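Local coordinates for putative pectin lyase (Geobacillus virus E2, PDB 7CHU), which serves as a tailspike of a deep-sea thermophilic bacteriophage and probably recognises or cleaves polysaccharide on the host cell surface, at residues 75-80 / 113-118. Numbering follows the deposited sequence.
Sequences VNVKEF and GIVYFP
At the N-terminal end of a pectate lyase-like right-handed beta-helix, the short strand carrying Val75 and Asn76 pairs in parallel with strand 113-117, whose other edge is bonded to strand 135-139; helix 91-99 lies in the connection between the first two. The pairing illustrates the parallel signature, one residue bonding through both N and O to the two neighbours of its partner. Val75 N donates to Ile114 O and Val75 O accepts from Tyr116 N at 2.7 Å in a nearly straight bond (171°), on either side of Val115; Val77 N closes the run on Tyr116 O at 3.1 Å.

From Val77 the chain winds into a 3-10 turn (77-80), and Val77 swings its side chain toward the partner strand. With CG1 anti to the carbonyl carbon (chi1 -62°), that methyl sits over the centre of the Phe117 ring, 3.9 Å from its centroid, a CH-pi contact, while Val77 CG1 also meets Val115 CG1 at 3.6 Å. Ala97 and Ile94 of helix 91-99 pack against Val77 and Phe117 respectively.

Asn76 and Tyr116 run side by side on the face of the sheet opposite Val75 and Val115, the amide steeply turned against the ring; Asn76 ND2 lies in the Tyr116 ring plane at its edge, 3.7 Å from Tyr116 CD2. Asn76 ND2 is hydrogen-bonded to Thr72 OG1 of a neighbouring subunit. Asn76 OD1 accepts a hydrogen bond from Lys78 N in the carbonyl plane, on a lone pair (2.8 Å), forming an Asx turn; the same oxygen lies in van der Waals contact with Pro118 CG at 3.3 Å.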
ATOM      1  N   VAL A  75      21.010  14.325  20.105  1.00 18.97           N
ATOM      2  CA  VAL A  75      22.026  13.887  21.046  1.00 17.48           C
ATOM      3  C   VAL A  75      22.797  12.764  20.373  1.00 19.08           C
ATOM      4  O   VAL A  75      22.224  11.721  20.053  1.00 19.16           O
ATOM      5  CB  VAL A  75      21.404  13.427  22.367  1.00 19.95           C
ATOM      6  CG1 VAL A  75      22.485  12.934  23.310  1.00 20.81           C
ATOM      7  CG2 VAL A  75      20.623  14.564  22.988  1.00 25.58           C
ATOM      8  N   ASN A  76      24.089  12.979  20.150  1.00 16.44           N
ATOM      9  CA  ASN A  76      24.977  11.988  19.558  1.00 15.17           C
ATOM     10  C   ASN A  76      25.585  11.144  20.670  1.00 18.23           C
ATOM     11  O   ASN A  76      26.203  11.688  21.600  1.00 16.24           O
ATOM     12  CB  ASN A  76      26.068  12.689  18.735  1.00 14.22           C
ATOM     13  CG  ASN A  76      26.833  11.743  17.817  1.00 15.37           C
ATOM     14  OD1 ASN A  76      27.299  10.705  18.246  1.00 16.94           O
ATOM     15  ND2 ASN A  76      26.944  12.099  16.530  1.00 16.27           N
ATOM     16  N   VAL A  77      25.404   9.820  20.590  1.00 15.06           N
ATOM     17  CA  VAL A  77      25.956   8.941  21.624  1.00 12.85           C
ATOM     18  C   VAL A  77      27.472   9.085  21.721  1.00 17.26           C
ATOM     19  O   VAL A  77      28.051   8.824  22.777  1.00 15.57           O
ATOM     20  CB  VAL A  77      25.562   7.463  21.375  1.00 16.18           C
ATOM     21  CG1 VAL A  77      24.047   7.306  21.421  1.00 13.62           C
ATOM     22  CG2 VAL A  77      26.150   6.957  20.029  1.00 11.91           C
ATOM     23  N   LYS A  78      28.135   9.541  20.657  1.00 15.43           N
ATOM     24  CA  LYS A  78      29.585   9.726  20.746  1.00 16.30           C
ATOM     25  C   LYS A  78      29.955  10.788  21.779  1.00 17.59           C
ATOM     26  O   LYS A  78      31.056  10.755  22.337  1.00 16.09           O
ATOM     27  CB  LYS A  78      30.154  10.106  19.376  1.00 17.70           C
ATOM     28  CG  LYS A  78      31.393   9.340  18.995  1.00 28.87           C
ATOM     29  CD  LYS A  78      32.132   9.995  17.839  1.00 36.09           C
ATOM     30  CE  LYS A  78      33.588   9.537  17.791  1.00 41.32           C
ATOM     31  NZ  LYS A  78      34.150   9.577  16.402  1.00 50.69           N
ATOM     32  N   GLU A  79      29.057  11.747  22.027  1.00 18.82           N
ATOM     33  CA  GLU A  79      29.271  12.729  23.082  1.00 18.52           C
ATOM     34  C   GLU A  79      29.402  12.091  24.449  1.00 19.70           C
ATOM     35  O   GLU A  79      29.893  12.739  25.381  1.00 16.72           O
ATOM     36  CB  GLU A  79      28.115  13.723  23.156  1.00 20.42           C
ATOM     37  CG  GLU A  79      27.804  14.483  21.896  1.00 24.42           C
ATOM     38  CD  GLU A  79      26.467  15.211  22.013  1.00 30.92           C
ATOM     39  OE1 GLU A  79      26.112  15.586  23.166  1.00 30.87           O
ATOM     40  OE2 GLU A  79      25.771  15.377  20.972  1.00 22.32           O
ATOM     41  N   PHE A  80      28.925  10.868  24.613  1.00 13.46           N
ATOM     42  CA  PHE A  80      28.886  10.231  25.921  1.00 18.62           C
ATOM     43  C   PHE A  80      29.891   9.101  26.036  1.00 19.62           C
ATOM     44  O   PHE A  80      29.879   8.362  27.027  1.00 20.80           O
ATOM     45  CB  PHE A  80      27.461   9.774  26.224  1.00 15.15           C
ATOM     46  CG  PHE A  80      26.540  10.921  26.532  1.00 17.74           C
ATOM     47  CD1 PHE A  80      25.934  11.642  25.506  1.00 19.43           C
ATOM     48  CD2 PHE A  80      26.357  11.336  27.852  1.00 19.93           C
ATOM     49  CE1 PHE A  80      25.123  12.759  25.797  1.00 21.21           C
ATOM     50  CE2 PHE A  80      25.541  12.425  28.168  1.00 21.42           C
ATOM     51  CZ  PHE A  80      24.925  13.148  27.138  1.00 20.46           C
ATOM     52  N   GLY A 113      13.370  14.108  21.733  1.00 17.79           N
ATOM     53  CA  GLY A 113      14.272  14.346  20.621  1.00 18.13           C
ATOM     54  C   GLY A 113      14.925  13.065  20.139  1.00 17.85           C
ATOM     55  O   GLY A 113      14.553  11.968  20.529  1.00 20.06           O
ATOM     56  N   ILE A 114      15.915  13.230  19.268  1.00 16.81           N
ATOM     57  CA  ILE A 114      16.606  12.112  18.635  1.00 16.35           C
ATOM     58  C   ILE A 114      17.857  11.791  19.434  1.00 15.53           C
ATOM     59  O   ILE A 114      18.589  12.700  19.849  1.00 13.05           O
ATOM     60  CB  ILE A 114      16.972  12.431  17.167  1.00 18.05           C
ATOM     61  CG1 ILE A 114      15.720  12.540  16.286  1.00 22.12           C
ATOM     62  CG2 ILE A 114      17.947  11.386  16.605  1.00 13.94           C
ATOM     63  CD1 ILE A 114      16.037  12.767  14.783  1.00 23.71           C
ATOM     64  N   VAL A 115      18.112  10.497  19.634  1.00 11.39           N
ATOM     65  CA  VAL A 115      19.409   9.980  20.050  1.00 12.09           C
ATOM     66  C   VAL A 115      20.058   9.337  18.829  1.00 15.58           C
ATOM     67  O   VAL A 115      19.565   8.329  18.303  1.00 14.03           O
ATOM     68  CB  VAL A 115      19.276   8.965  21.192  1.00 13.76           C
ATOM     69  CG1 VAL A 115      20.658   8.363  21.504  1.00 13.52           C
ATOM     70  CG2 VAL A 115      18.679   9.635  22.433  1.00 13.60           C
ATOM     71  N   TYR A 116      21.170   9.899  18.370  1.00 12.43           N
ATOM     72  CA  TYR A 116      21.736   9.528  17.083  1.00 13.86           C
ATOM     73  C   TYR A 116      22.961   8.651  17.284  1.00 15.71           C
ATOM     74  O   TYR A 116      23.840   8.984  18.093  1.00 14.43           O
ATOM     75  CB  TYR A 116      22.121  10.768  16.278  1.00 11.70           C
ATOM     76  CG  TYR A 116      22.759  10.354  14.979  1.00 13.37           C
ATOM     77  CD1 TYR A 116      21.992   9.785  13.969  1.00 14.53           C
ATOM     78  CD2 TYR A 116      24.129  10.472  14.784  1.00 16.32           C
ATOM     79  CE1 TYR A 116      22.578   9.378  12.757  1.00 17.42           C
ATOM     80  CE2 TYR A 116      24.720  10.066  13.590  1.00 19.12           C
ATOM     81  CZ  TYR A 116      23.945   9.525  12.584  1.00 17.21           C
ATOM     82  OH  TYR A 116      24.540   9.120  11.401  1.00 25.33           O
ATOM     83  N   PHE A 117      23.016   7.545  16.542  1.00 15.25           N
ATOM     84  CA  PHE A 117      24.109   6.565  16.615  1.00 15.22           C
ATOM     85  C   PHE A 117      24.873   6.627  15.296  1.00 13.60           C
ATOM     86  O   PHE A 117      24.363   6.119  14.280  1.00 16.33           O
ATOM     87  CB  PHE A 117      23.584   5.129  16.827  1.00 12.44           C
ATOM     88  CG  PHE A 117      22.855   4.888  18.122  1.00 12.33           C
ATOM     89  CD1 PHE A 117      21.628   5.479  18.377  1.00 12.96           C
ATOM     90  CD2 PHE A 117      23.365   3.998  19.047  1.00 12.28           C
ATOM     91  CE1 PHE A 117      20.963   5.237  19.567  1.00 11.95           C
ATOM     92  CE2 PHE A 117      22.707   3.741  20.252  1.00 11.55           C
ATOM     93  CZ  PHE A 117      21.503   4.365  20.512  1.00 12.01           C
ATOM     94  N   PRO A 118      26.078   7.192  15.247  1.00 14.58           N
ATOM     95  CA  PRO A 118      26.830   7.238  13.983  1.00 16.42           C
ATOM     96  C   PRO A 118      27.237   5.841  13.549  1.00 18.61           C
ATOM     97  O   PRO A 118      27.180   4.874  14.317  1.00 16.65           O
ATOM     98  CB  PRO A 118      28.073   8.089  14.311  1.00 19.57           C
ATOM     99  CG  PRO A 118      27.749   8.790  15.624  1.00 18.28           C
ATOM    100  CD  PRO A 118      26.809   7.859  16.346  1.00 15.68           C
TER